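Capsular polysaccharide export system protein KpsC (Thermosulfurimonas dismutans, PDB 6MGB) transfers Kdo in a beta(2,4) linkage, probably from CMP-Kdo, in building the conserved glycolipid anchor of Gram-negative bacterial capsules. Local coordinates at residues Ile162-Gly167 with Asp179-Met184; Glu121-Ala126 with Thr288-Phe293; Met9-Phe14 with Ala45-Gly50; Ala269-Thr274 with Glu281-Arg286. One frame throughout, in Å; residues are numbered along the deposited sequence. Where two conformers were deposited one is given.

Contact 1: residues Ile162-Gly167 with Asp179-Met184. With C5P (cytidine-5'-monophosphate), chain D.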
loop_
_atom_site.group_PDB
_atom_site.type_symbol
_atom_site.label_atom_id
_atom_site.label_comp_id
_atom_site.label_asym_id
_atom_site.label_seq_id
_atom_site.Cartn_x
_atom_site.Cartn_y
_atom_site.Cartn_z
ATOM N N ILE A 162 -8.611 -0.816 12.073
ATOM C CA ILE A 162 -7.863 -1.656 11.144
ATOM C C ILE A 162 -6.628 -2.181 11.863
ATOM O O ILE A 162 -5.812 -1.403 12.367
ATOM C CB ILE A 162 -7.477 -0.880 9.874
ATOM C CG1 ILE A 162 -8.737 -0.384 9.155
ATOM C CG2 ILE A 162 -6.634 -1.756 8.941
ATOM C CD1 ILE A 162 -8.464 0.539 7.985
ATOM N N ASP A 163 -6.490 -3.504 11.911
ATOM C CA ASP A 163 -5.296 -4.119 12.470
ATOM C C ASP A 163 -4.300 -4.395 11.349
ATOM O O ASP A 163 -4.660 -4.481 10.173
ATOM C CB ASP A 163 -5.642 -5.416 13.207
ATOM C CG ASP A 163 -4.543 -5.858 14.162
ATOM O OD1 ASP A 163 -3.677 -5.028 14.508
ATOM O OD2 ASP A 163 -4.543 -7.040 14.571
ATOM N N GLN A 164 -3.031 -4.528 11.727
ATOM C CA GLN A 164 -1.955 -4.751 10.773
ATOM C C GLN A 164 -1.113 -5.937 11.229
ATOM O O GLN A 164 -1.343 -6.521 12.294
ATOM C CB GLN A 164 -1.108 -3.484 10.608
ATOM C CG GLN A 164 -1.828 -2.393 9.837
ATOM C CD GLN A 164 -1.113 -1.060 9.894
ATOM O OE1 GLN A 164 -1.603 -0.104 10.497
ATOM N NE2 GLN A 164 0.051 -0.986 9.262
ATOM N N THR A 165 -0.140 -6.305 10.399
ATOM C CA THR A 165 0.727 -7.441 10.678
ATOM C C THR A 165 1.951 -6.982 11.453
ATOM O O THR A 165 2.541 -5.941 11.149
ATOM C CB THR A 165 1.174 -8.124 9.384
ATOM O OG1 THR A 165 1.993 -7.226 8.625
ATOM C CG2 THR A 165 -0.026 -8.543 8.550
ATOM N N TYR A 166 2.339 -7.765 12.452
ATOM C CA TYR A 166 3.532 -7.420 13.206
ATOM C C TYR A 166 4.752 -7.469 12.295
ATOM O O TYR A 166 4.903 -8.379 11.475
ATOM C CB TYR A 166 3.717 -8.360 14.396
ATOM C CG TYR A 166 4.798 -7.864 15.315
ATOM C CD1 TYR A 166 4.501 -7.058 16.403
ATOM C CD2 TYR A 166 6.123 -8.162 15.066
ATOM C CE1 TYR A 166 5.499 -6.588 17.232
ATOM C CE2 TYR A 166 7.126 -7.697 15.886
ATOM C CZ TYR A 166 6.811 -6.909 16.963
ATOM O OH TYR A 166 7.822 -6.455 17.776
ATOM N N GLY A 167 5.624 -6.474 12.439
ATOM C CA GLY A 167 6.767 -6.322 11.567
ATOM C C GLY A 167 6.530 -5.439 10.363
ATOM O O GLY A 167 7.459 -5.232 9.573
ATOM N N ASP A 179 2.961 0.432 20.300
ATOM C CA ASP A 179 2.021 0.944 21.289
ATOM C C ASP A 179 1.032 1.943 20.703
ATOM O O ASP A 179 0.027 2.249 21.354
ATOM C CB ASP A 179 2.791 1.582 22.449
ATOM C CG ASP A 179 2.015 1.557 23.752
ATOM O OD1 ASP A 179 1.839 2.630 24.366
ATOM O OD2 ASP A 179 1.563 0.464 24.157
ATOM N N THR A 180 1.285 2.453 19.494
ATOM C CA THR A 180 0.316 3.322 18.834
ATOM C C THR A 180 -1.018 2.617 18.627
ATOM O O THR A 180 -2.073 3.263 18.658
ATOM C CB THR A 180 0.876 3.798 17.492
ATOM O OG1 THR A 180 2.183 4.351 17.691
ATOM C CG2 THR A 180 -0.032 4.850 16.866
ATOM N N PHE A 181 -0.998 1.300 18.418
ATOM C CA PHE A 181 -2.243 0.566 18.222
ATOM C C PHE A 181 -3.085 0.563 19.494
ATOM O O PHE A 181 -4.318 0.648 19.430
ATOM C CB PHE A 181 -1.936 -0.856 17.759
ATOM C CG PHE A 181 -1.486 -0.935 16.332
ATOM C CD1 PHE A 181 -0.149 -0.786 16.002
ATOM C CD2 PHE A 181 -2.404 -1.140 15.316
ATOM C CE1 PHE A 181 0.265 -0.849 14.685
ATOM C CE2 PHE A 181 -1.997 -1.204 13.998
ATOM C CZ PHE A 181 -0.662 -1.058 13.682
ATOM N N ARG A 182 -2.442 0.465 20.659
ATOM C CA ARG A 182 -3.180 0.556 21.915
ATOM C C ARG A 182 -3.759 1.952 22.109
ATOM O O ARG A 182 -4.912 2.100 22.532
ATOM C CB ARG A 182 -2.279 0.181 23.092
ATOM C CG ARG A 182 -2.993 0.182 24.435
ATOM C CD ARG A 182 -2.141 -0.456 25.521
ATOM N NE ARG A 182 -0.894 0.270 25.755
ATOM C CZ ARG A 182 -0.764 1.293 26.594
ATOM N NH1 ARG A 182 -1.805 1.732 27.290
ATOM N NH2 ARG A 182 0.413 1.884 26.737
ATOM N N GLU A 183 -2.976 2.990 21.803
ATOM C CA GLU A 183 -3.496 4.351 21.881
ATOM C C GLU A 183 -4.675 4.539 20.935
ATOM O O GLU A 183 -5.676 5.170 21.292
ATOM C CB GLU A 183 -2.384 5.349 21.557
ATOM C CG GLU A 183 -2.784 6.807 21.719
ATOM C CD GLU A 183 -1.662 7.761 21.360
ATOM O OE1 GLU A 183 -0.739 7.352 20.623
ATOM O OE2 GLU A 183 -1.701 8.923 21.816
ATOM N N MET A 184 -4.571 3.997 19.719
ATOM C CA MET A 184 -5.665 4.107 18.760
ATOM C C MET A 184 -6.942 3.489 19.310
ATOM O O MET A 184 -8.035 4.045 19.144
ATOM C CB MET A 184 -5.275 3.434 17.445
ATOM C CG MET A 184 -6.327 3.535 16.358
ATOM S SD MET A 184 -5.784 2.804 14.803
ATOM C CE MET A 184 -5.871 1.063 15.201
HETATM O O3P C5P D . -1.104 -2.091 4.310
HETATM P P C5P D . -1.605 -3.431 4.799
HETATM O O1P C5P D . -2.030 -3.294 6.257
HETATM O O2P C5P D . -0.691 -4.634 4.669
HETATM O "O5'" C5P D . -2.923 -3.725 3.960
HETATM C "C5'" C5P D . -2.867 -4.319 2.672
HETATM C "C4'" C5P D . -4.254 -4.606 2.158
HETATM O "O4'" C5P D . -4.808 -5.732 2.889
HETATM C "C3'" C5P D . -5.269 -3.490 2.363
HETATM O "O3'" C5P D . -5.219 -2.512 1.339
HETATM C "C2'" C5P D . -6.596 -4.239 2.416
HETATM O "O2'" C5P D . -7.069 -4.541 1.112
HETATM C "C1'" C5P D . -6.189 -5.540 3.109
HETATM N N1 C5P D . -6.426 -5.488 4.572
HETATM C C2 C5P D . -7.629 -6.149 5.170
HETATM N N3 C5P D . -7.858 -6.089 6.656
HETATM C C4 C5P D . -6.911 -5.396 7.524
HETATM C C5 C5P D . -5.713 -4.738 6.929
HETATM C C6 C5P D . -5.485 -4.799 5.443
HETATM O O2 C5P D . -8.399 -6.712 4.472
HETATM N N4 C5P D . -7.134 -5.336 8.966
#
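Phe181 points its ring from helix 180-191 into the loop that follows strand 158-162, and Gln164 meets it at the rim. The amide carbon CD of Gln164 lies in the ring plane, with OE1 at the edge 3.5 Å from Phe181 CZ; amide and ring planes stand 65° apart, and the two side chains cross at about a right angle. Gln164 CG sits beside its backbone N (chi1 -72°) and the chain runs on extended, which carries the amide to the end of the phenyl ring. Its NE2 is held by Asp168 and Ser246. Asp163 approaches the same ring obliquely, OD1 being 4.2 Å from Phe181 CD2, while its carboxylate is bonded to the backbone N of Leu214 and Ala215. Met184 bends at its last torsion (chi3 73°) and places CE 3.8 Å from Ile162 O. Tyr213 stacks on the Phe181 ring. On the nucleotide side, C5P N4 donates to Asp163 O at 2.9 Å. No hydrogen bond joins loop to helix: ring carbons and the Met184 methyl pack against loop oxygens, whereas the backbone carbonyl of Asp163 reads the amino group of cytosine, consistent with selection of a cytidine nucleotide.

Contact 2: residues Glu121-Ala126 with Thr288-Phe293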
loop_
_atom_site.group_PDB
_atom_site.type_symbol
_atom_site.label_atom_id
_atom_site.label_comp_id
_atom_site.label_asym_id
_atom_site.label_seq_id
_atom_site.Cartn_x
_atom_site.Cartn_y
_atom_site.Cartn_z
ATOM N N GLU A 121 -6.683 14.931 -19.317
ATOM C CA GLU A 121 -6.730 13.563 -19.819
ATOM C C GLU A 121 -6.431 12.557 -18.713
ATOM O O GLU A 121 -7.130 11.545 -18.582
ATOM C CB GLU A 121 -5.744 13.411 -20.979
ATOM C CG GLU A 121 -6.117 12.348 -21.999
ATOM C CD GLU A 121 -5.242 11.115 -21.908
ATOM O OE1 GLU A 121 -5.795 9.998 -21.822
ATOM O OE2 GLU A 121 -4.002 11.264 -21.920
ATOM N N LEU A 122 -5.405 12.816 -17.901
ATOM C CA LEU A 122 -5.090 11.900 -16.810
ATOM C C LEU A 122 -6.218 11.868 -15.786
ATOM O O LEU A 122 -6.630 10.794 -15.333
ATOM C CB LEU A 122 -3.776 12.296 -16.135
ATOM C CG LEU A 122 -3.409 11.407 -14.940
ATOM C CD1 LEU A 122 -2.984 10.023 -15.406
ATOM C CD2 LEU A 122 -2.338 12.048 -14.089
ATOM N N MET A 123 -6.717 13.041 -15.394
ATOM C CA MET A 123 -7.763 13.087 -14.382
ATOM C C MET A 123 -9.028 12.384 -14.857
ATOM O O MET A 123 -9.763 11.816 -14.042
ATOM C CB MET A 123 -8.058 14.538 -14.003
ATOM C CG MET A 123 -6.848 15.292 -13.462
ATOM S SD MET A 123 -6.085 14.502 -12.026
ATOM C CE MET A 123 -7.403 14.631 -10.825
ATOM N N ASP A 124 -9.295 12.402 -16.166
ATOM C CA ASP A 124 -10.407 11.617 -16.693
ATOM C C ASP A 124 -10.147 10.126 -16.525
ATOM O O ASP A 124 -11.038 9.379 -16.101
ATOM C CB ASP A 124 -10.650 11.953 -18.165
ATOM C CG ASP A 124 -11.260 13.328 -18.358
ATOM O OD1 ASP A 124 -10.929 13.990 -19.364
ATOM O OD2 ASP A 124 -12.058 13.754 -17.497
ATOM N N GLN A 125 -8.933 9.672 -16.849
ATOM C CA GLN A 125 -8.579 8.280 -16.599
ATOM C C GLN A 125 -8.747 7.930 -15.127
ATOM O O GLN A 125 -9.289 6.871 -14.791
ATOM C CB GLN A 125 -7.141 8.009 -17.045
ATOM C CG GLN A 125 -6.921 8.088 -18.544
ATOM C CD GLN A 125 -5.513 7.690 -18.943
ATOM O OE1 GLN A 125 -4.676 7.392 -18.090
ATOM N NE2 GLN A 125 -5.245 7.681 -20.244
ATOM N N ALA A 126 -8.290 8.811 -14.232
ATOM C CA ALA A 126 -8.391 8.535 -12.802
ATOM C C ALA A 126 -9.843 8.365 -12.374
ATOM O O ALA A 126 -10.167 7.458 -11.599
ATOM C CB ALA A 126 -7.721 9.654 -12.005
ATOM N N THR A 288 -6.690 16.733 -3.517
ATOM C CA THR A 288 -7.991 16.089 -3.518
ATOM C C THR A 288 -7.822 14.575 -3.556
ATOM O O THR A 288 -6.757 14.049 -3.891
ATOM C CB THR A 288 -8.822 16.531 -4.724
ATOM O OG1 THR A 288 -8.226 16.025 -5.925
ATOM C CG2 THR A 288 -8.909 18.052 -4.802
ATOM N N LEU A 289 -8.900 13.869 -3.212
ATOM C CA LEU A 289 -8.871 12.412 -3.274
ATOM C C LEU A 289 -8.547 11.943 -4.686
ATOM O O LEU A 289 -7.711 11.054 -4.883
ATOM C CB LEU A 289 -10.210 11.842 -2.804
ATOM C CG LEU A 289 -10.345 10.317 -2.654
ATOM C CD1 LEU A 289 -10.598 9.616 -3.989
ATOM C CD2 LEU A 289 -9.126 9.712 -1.963
ATOM N N LEU A 290 -9.197 12.540 -5.687
ATOM C CA LEU A 290 -8.944 12.138 -7.065
ATOM C C LEU A 290 -7.484 12.358 -7.442
ATOM O O LEU A 290 -6.872 11.510 -8.102
ATOM C CB LEU A 290 -9.867 12.904 -8.012
ATOM C CG LEU A 290 -9.868 12.427 -9.465
ATOM C CD1 LEU A 290 -10.417 11.012 -9.569
ATOM C CD2 LEU A 290 -10.672 13.375 -10.339
ATOM N N GLU A 291 -6.903 13.483 -7.021
ATOM C CA GLU A 291 -5.502 13.748 -7.333
ATOM C C GLU A 291 -4.588 12.752 -6.633
ATOM O O GLU A 291 -3.655 12.221 -7.244
ATOM C CB GLU A 291 -5.136 15.179 -6.941
ATOM C CG GLU A 291 -5.738 16.244 -7.845
ATOM C CD GLU A 291 -5.479 17.652 -7.341
ATOM O OE1 GLU A 291 -5.187 17.813 -6.137
ATOM O OE2 GLU A 291 -5.568 18.597 -8.150
ATOM N N LEU A 292 -4.842 12.490 -5.350
ATOM C CA LEU A 292 -4.050 11.510 -4.616
ATOM C C LEU A 292 -4.151 10.136 -5.266
ATOM O O LEU A 292 -3.143 9.446 -5.454
ATOM C CB LEU A 292 -4.521 11.461 -3.163
ATOM C CG LEU A 292 -3.862 10.447 -2.229
ATOM C CD1 LEU A 292 -2.349 10.540 -2.283
ATOM C CD2 LEU A 292 -4.356 10.677 -0.812
ATOM N N PHE A 293 -5.369 9.729 -5.626
ATOM C CA PHE A 293 -5.563 8.440 -6.282
ATOM C C PHE A 293 -4.842 8.383 -7.624
ATOM O O PHE A 293 -4.220 7.369 -7.960
ATOM C CB PHE A 293 -7.059 8.181 -6.460
ATOM C CG PHE A 293 -7.374 6.991 -7.317
ATOM C CD1 PHE A 293 -7.373 5.715 -6.783
ATOM C CD2 PHE A 293 -7.679 7.150 -8.660
ATOM C CE1 PHE A 293 -7.664 4.621 -7.571
ATOM C CE2 PHE A 293 -7.973 6.059 -9.452
ATOM C CZ PHE A 293 -7.964 4.793 -8.909
#
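Met123 lays its terminal methyl on Leu290, CE resting 3.5 Å from Leu290 CD2 and nearly as close to Leu290 CG. Two successive bends, chi2 -57° and chi3 -65°, curl the chain so that CE also reaches Glu291 CG, at 3.8 Å. The other branch of Leu290, CD1, lies 3.9 Å from Ala126 CB, so the two branches of Leu290 meet residues about one turn apart on helix 120-135. This is a near-perpendicular packing of that helix against the start of helix 289-299: the local axes cross at 94° and come within 9.7 Å. Thr288 and Glu291 form a capping box at that start, with Glu291 N bonded to Thr288 OG1 and Thr288 N to Glu291 OE1 in return; the second donor comes from above the carboxylate plane. Beyond Leu290, Phe293 approaches the backbone of Ala126, its CE2 being 3.4 Å from Ala126 O. The same ring is packed by Leu130 and Ile133 of helix 120-135 and by Met255 of helix 248-255.

Contact 3: residues Met9-Phe14 with Ala45-Gly50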
loop_
_atom_site.group_PDB
_atom_site.type_symbol
_atom_site.label_atom_id
_atom_site.label_comp_id
_atom_site.label_asym_id
_atom_site.label_seq_id
_atom_site.Cartn_x
_atom_site.Cartn_y
_atom_site.Cartn_z
ATOM N N MET A 9 23.088 -1.345 -19.291
ATOM C CA MET A 9 23.616 -1.394 -17.935
ATOM C C MET A 9 22.540 -1.943 -17.006
ATOM O O MET A 9 21.542 -1.250 -16.754
ATOM C CB MET A 9 24.055 -0.006 -17.491
ATOM C CG MET A 9 25.090 0.612 -18.423
ATOM S SD MET A 9 25.701 2.225 -17.901
ATOM C CE MET A 9 26.677 1.774 -16.474
ATOM N N PRO A 10 22.686 -3.157 -16.482
ATOM C CA PRO A 10 21.604 -3.790 -15.720
ATOM C C PRO A 10 21.498 -3.244 -14.298
ATOM O O PRO A 10 22.297 -2.421 -13.852
ATOM C CB PRO A 10 22.006 -5.267 -15.719
ATOM C CG PRO A 10 23.492 -5.240 -15.794
ATOM C CD PRO A 10 23.826 -4.073 -16.675
ATOM N N VAL A 11 20.482 -3.731 -13.586
ATOM C CA VAL A 11 20.255 -3.407 -12.181
ATOM C C VAL A 11 20.773 -4.558 -11.331
ATOM O O VAL A 11 20.443 -5.724 -11.580
ATOM C CB VAL A 11 18.762 -3.152 -11.903
ATOM C CG1 VAL A 11 18.516 -2.942 -10.408
ATOM C CG2 VAL A 11 18.268 -1.955 -12.701
ATOM N N GLY A 12 21.577 -4.239 -10.321
ATOM C CA GLY A 12 22.109 -5.252 -9.430
ATOM C C GLY A 12 21.147 -5.562 -8.295
ATOM O O GLY A 12 20.509 -4.670 -7.738
ATOM N N VAL A 13 21.046 -6.849 -7.966
ATOM C CA VAL A 13 20.291 -7.304 -6.807
ATOM C C VAL A 13 21.174 -8.255 -6.013
ATOM O O VAL A 13 22.103 -8.870 -6.541
ATOM C CB VAL A 13 18.960 -7.992 -7.191
ATOM C CG1 VAL A 13 18.069 -7.031 -7.965
ATOM C CG2 VAL A 13 19.214 -9.261 -7.996
ATOM N N PHE A 14 20.874 -8.363 -4.720
ATOM C CA PHE A 14 21.634 -9.212 -3.813
ATOM C C PHE A 14 20.756 -10.285 -3.180
ATOM O O PHE A 14 21.061 -10.776 -2.089
ATOM C CB PHE A 14 22.318 -8.350 -2.754
ATOM C CG PHE A 14 23.397 -7.476 -3.318
ATOM C CD1 PHE A 14 24.723 -7.868 -3.261
ATOM C CD2 PHE A 14 23.083 -6.280 -3.940
ATOM C CE1 PHE A 14 25.718 -7.074 -3.793
ATOM C CE2 PHE A 14 24.073 -5.481 -4.476
ATOM C CZ PHE A 14 25.392 -5.880 -4.404
ATOM N N ALA A 45 21.955 0.765 -11.518
ATOM C CA ALA A 45 21.309 0.908 -10.218
ATOM C C ALA A 45 21.464 -0.402 -9.456
ATOM O O ALA A 45 21.950 -1.406 -9.985
ATOM C CB ALA A 45 19.822 1.265 -10.330
ATOM N N VAL A 46 21.056 -0.362 -8.194
ATOM C CA VAL A 46 20.908 -1.539 -7.348
ATOM C C VAL A 46 19.498 -1.504 -6.773
ATOM O O VAL A 46 18.935 -0.428 -6.546
ATOM C CB VAL A 46 21.962 -1.575 -6.218
ATOM C CG1 VAL A 46 21.806 -2.828 -5.367
ATOM C CG2 VAL A 46 23.369 -1.490 -6.787
ATOM N N ALA A 47 18.930 -2.680 -6.524
ATOM C CA ALA A 47 17.557 -2.766 -6.046
ATOM C C ALA A 47 17.458 -3.770 -4.908
ATOM O O ALA A 47 18.263 -4.698 -4.802
ATOM C CB ALA A 47 16.596 -3.168 -7.174
ATOM N N GLY A 48 16.449 -3.569 -4.058
ATOM C CA GLY A 48 16.176 -4.476 -2.961
ATOM C C GLY A 48 14.706 -4.436 -2.604
ATOM O O GLY A 48 13.959 -3.561 -3.047
ATOM N N TRP A 49 14.300 -5.401 -1.780
ATOM C CA TRP A 49 12.896 -5.616 -1.438
ATOM C C TRP A 49 12.706 -5.384 0.054
ATOM O O TRP A 49 13.167 -6.184 0.875
ATOM C CB TRP A 49 12.454 -7.025 -1.825
ATOM C CG TRP A 49 10.974 -7.219 -1.765
ATOM C CD1 TRP A 49 10.215 -7.414 -0.649
ATOM C CD2 TRP A 49 10.069 -7.241 -2.874
ATOM N NE1 TRP A 49 8.893 -7.552 -0.994
ATOM C CE2 TRP A 49 8.777 -7.450 -2.356
ATOM C CE3 TRP A 49 10.228 -7.102 -4.256
ATOM C CZ2 TRP A 49 7.649 -7.526 -3.170
ATOM C CZ3 TRP A 49 9.107 -7.177 -5.064
ATOM C CH2 TRP A 49 7.834 -7.387 -4.518
ATOM N N GLY A 50 12.017 -4.301 0.402
ATOM C CA GLY A 50 11.745 -4.026 1.797
ATOM C C GLY A 50 13.016 -3.725 2.573
ATOM O O GLY A 50 13.970 -3.128 2.064
HETATM O O HOH W 1 18.726 -7.001 -3.443
#
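Two parallel neighbours, strands 11-13 and 45-49, pair here in the mixed sheet of the N-terminal half, consistent with the Rossmann-like N-terminal domain of a GT-B glycosyltransferase; strand 11-13 lies between 33-35 and 45-49, and strand 69-74 flanks the latter on its other side. Gly12 is central to the pairing, because both of its backbone polar atoms are bonded to the residues on either side of Val46, as expected for a parallel bridge. Gly12 N donates to Ala45 O at 2.9 Å, an almost straight bond (169° at the hydrogen). In return Ala47 N donates to Gly12 O at 2.8 Å. Val46 CA adds a C-H contact to the same oxygen, which thus takes a second, weaker partner.

The side chains separate onto two faces. On one, Val11 and Val13 join Ala45 and Ala47: Val11 CG1, placed beside its own carbonyl carbon by chi1 175°, lies 3.8 Å from Ala47 CB, and the alanines continue onto Leu70 and Leu72 of strand 69-74. On the other face Val46 turns toward helix 53-65, where Ala58 touches both it and Phe14. Val46 CG1 lies in the plane of the Phe14 ring, at its edge, 3.6 Å from CE2. Just past the end of strand 11-13 a water bridges the two segments, accepting from Phe14 N at 2.8 Å and donating to Ala47 O at 2.7 Å.

Contact 4: residues Ala269-Thr274 with Glu281-Arg286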
loop_
_atom_site.group_PDB
_atom_site.type_symbol
_atom_site.label_atom_id
_atom_site.label_comp_id
_atom_site.label_asym_id
_atom_site.label_seq_id
_atom_site.Cartn_x
_atom_site.Cartn_y
_atom_site.Cartn_z
ATOM N N ALA A 269 -1.523 10.115 4.168
ATOM C CA ALA A 269 -1.760 11.066 5.242
ATOM C C ALA A 269 -0.970 12.349 5.003
ATOM O O ALA A 269 0.008 12.377 4.253
ATOM C CB ALA A 269 -1.374 10.459 6.591
ATOM N N GLY A 270 -1.415 13.421 5.654
ATOM C CA GLY A 270 -0.720 14.692 5.591
ATOM C C GLY A 270 -0.992 15.522 4.358
ATOM O O GLY A 270 -0.275 16.501 4.123
ATOM N N TRP A 271 -2.006 15.173 3.566
ATOM C CA TRP A 271 -2.356 15.919 2.365
ATOM C C TRP A 271 -3.666 16.683 2.515
ATOM O O TRP A 271 -4.140 17.280 1.541
ATOM C CB TRP A 271 -2.432 14.971 1.166
ATOM C CG TRP A 271 -1.171 14.194 0.957
ATOM C CD1 TRP A 271 -0.975 12.867 1.203
ATOM C CD2 TRP A 271 0.077 14.701 0.472
ATOM N NE1 TRP A 271 0.317 12.516 0.896
ATOM C CE2 TRP A 271 0.985 13.625 0.448
ATOM C CE3 TRP A 271 0.516 15.963 0.056
ATOM C CZ2 TRP A 271 2.302 13.769 0.020
ATOM C CZ3 TRP A 271 1.822 16.103 -0.369
ATOM C CH2 TRP A 271 2.702 15.014 -0.382
ATOM N N GLY A 272 -4.256 16.683 3.710
ATOM C CA GLY A 272 -5.493 17.390 3.967
ATOM C C GLY A 272 -6.747 16.550 3.860
ATOM O O GLY A 272 -7.847 17.092 4.013
ATOM N N LEU A 273 -6.619 15.247 3.612
ATOM C CA LEU A 273 -7.769 14.367 3.443
ATOM C C LEU A 273 -8.037 13.489 4.658
ATOM O O LEU A 273 -9.064 12.803 4.691
ATOM C CB LEU A 273 -7.566 13.475 2.212
ATOM C CG LEU A 273 -7.437 14.211 0.877
ATOM C CD1 LEU A 273 -7.048 13.246 -0.230
ATOM C CD2 LEU A 273 -8.735 14.925 0.530
ATOM N N THR A 274 -7.151 13.500 5.649
ATOM C CA THR A 274 -7.246 12.619 6.801
ATOM C C THR A 274 -7.151 13.432 8.083
ATOM O O THR A 274 -6.673 14.568 8.092
ATOM C CB THR A 274 -6.135 11.563 6.785
ATOM O OG1 THR A 274 -4.875 12.206 6.556
ATOM C CG2 THR A 274 -6.384 10.532 5.694
ATOM N N GLU A 281 5.984 18.010 8.040
ATOM C CA GLU A 281 6.135 19.353 7.494
ATOM C C GLU A 281 6.586 19.342 6.040
ATOM O O GLU A 281 6.333 20.311 5.316
ATOM C CB GLU A 281 7.136 20.151 8.332
ATOM C CG GLU A 281 6.882 20.107 9.833
ATOM C CD GLU A 281 5.459 20.478 10.202
ATOM O OE1 GLU A 281 4.967 19.988 11.241
ATOM O OE2 GLU A 281 4.832 21.256 9.454
ATOM N N ARG A 282 7.250 18.273 5.598
ATOM C CA ARG A 282 7.718 18.196 4.220
ATOM C C ARG A 282 6.569 18.103 3.224
ATOM O O ARG A 282 6.755 18.433 2.048
ATOM C CB ARG A 282 8.646 16.993 4.065
ATOM C CG ARG A 282 9.563 17.057 2.861
ATOM C CD ARG A 282 10.461 15.833 2.790
ATOM N NE ARG A 282 9.704 14.604 3.021
ATOM C CZ ARG A 282 9.717 13.894 4.148
ATOM N NH1 ARG A 282 10.469 14.254 5.182
ATOM N NH2 ARG A 282 8.971 12.803 4.237
ATOM N N ARG A 283 5.392 17.667 3.667
ATOM C CA ARG A 283 4.215 17.573 2.807
ATOM C C ARG A 283 3.417 18.863 2.948
ATOM O O ARG A 283 2.802 19.113 3.992
ATOM C CB ARG A 283 3.379 16.350 3.174
ATOM C CG ARG A 283 4.125 15.045 2.966
ATOM C CD ARG A 283 3.321 13.828 3.395
ATOM N NE ARG A 283 4.128 12.617 3.286
ATOM C CZ ARG A 283 3.719 11.397 3.623
ATOM N NH1 ARG A 283 2.494 11.202 4.098
ATOM N NH2 ARG A 283 4.544 10.369 3.487
ATOM N N LYS A 284 3.433 19.686 1.904
ATOM C CA LYS A 284 2.862 21.026 1.954
ATOM C C LYS A 284 1.643 21.206 1.065
ATOM O O LYS A 284 0.691 21.882 1.464
ATOM C CB LYS A 284 3.927 22.056 1.564
ATOM C CG LYS A 284 5.187 21.969 2.412
ATOM C CD LYS A 284 6.027 23.231 2.311
ATOM C CE LYS A 284 7.119 23.251 3.370
ATOM N NZ LYS A 284 8.089 22.131 3.210
ATOM N N ARG A 285 1.640 20.616 -0.125
ATOM C CA ARG A 285 0.547 20.812 -1.067
ATOM C C ARG A 285 -0.677 20.012 -0.643
ATOM O O ARG A 285 -0.579 18.816 -0.354
ATOM C CB ARG A 285 0.979 20.403 -2.473
ATOM C CG ARG A 285 -0.081 20.641 -3.531
ATOM C CD ARG A 285 0.547 20.965 -4.870
ATOM N NE ARG A 285 -0.458 21.150 -5.911
ATOM C CZ ARG A 285 -0.183 21.303 -7.201
ATOM N NH1 ARG A 285 -1.170 21.465 -8.071
ATOM N NH2 ARG A 285 1.074 21.291 -7.625
ATOM N N ARG A 286 -1.829 20.677 -0.604
ATOM C CA ARG A 286 -3.090 19.998 -0.351
ATOM C C ARG A 286 -3.559 19.312 -1.627
ATOM O O ARG A 286 -3.433 19.861 -2.726
ATOM C CB ARG A 286 -4.152 20.988 0.130
ATOM C CG ARG A 286 -3.690 21.961 1.209
ATOM C CD ARG A 286 -3.347 21.256 2.512
ATOM N NE ARG A 286 -2.106 20.494 2.420
ATOM C CZ ARG A 286 -1.685 19.632 3.339
ATOM N NH1 ARG A 286 -2.407 19.409 4.430
ATOM N NH2 ARG A 286 -0.540 18.986 3.165
HETATM O O HOH W 2 1.245 17.981 5.903
#
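Trp271 packs at the junction of two irregular loops, one on each side of the short strand 275-276 that edges the parallel sheet of the CMP-binding half; helix 107-114 also touches its side chain. The apolar part is CH-pi: Arg283 crosses one face of the indole, its CB 4.0 Å from the centroid of the six-membered ring and its CD above the rim. The chain is extended from CG to NE, and its guanidinium comes to lie only 5° from parallel to the ring plane. At the ring's edge Arg285 O lies in plane, 3.1 Å from Trp271 CE3, and finds no hydrogen-bond partner.

Hydrogen bonds run from arginine to backbone carbonyl. Arg283 NH1 donates to Ala269 O at 2.8 Å from above the carbonyl plane; Pro266 O accepts from the same nitrogen, and Glu109 forms a salt bridge with NE. Arg286, bent at chi2 and chi3, curls back over the peptide after Trp271, with Trp271 C beneath one face of its guanidinium. That fold brings Arg286 NH2 to Gly270 O at 2.7 Å.

How the contacts relate
Contact 1 is the one of the four that touches the nucleotide. Contact 4 has its Ala269 side chain about 13 Å from the bound cytidine-5'-monophosphate, and in contact 2 the Phe293 side chain is about 12 Å from it. These two contacts meet directly: Leu273 CD1 of contact 4 lies 3.6 Å from Leu289 N of contact 2, whose chain loop encloses contact 4 as well as contact 1. The centres of contacts 1 and 2 are 30 Å apart, on opposite sides of the chain's centre. Contact 3 belongs to the other, mixed sheet, its centre about 31 Å from those of the remaining three, consistent with the two-domain GT-B architecture.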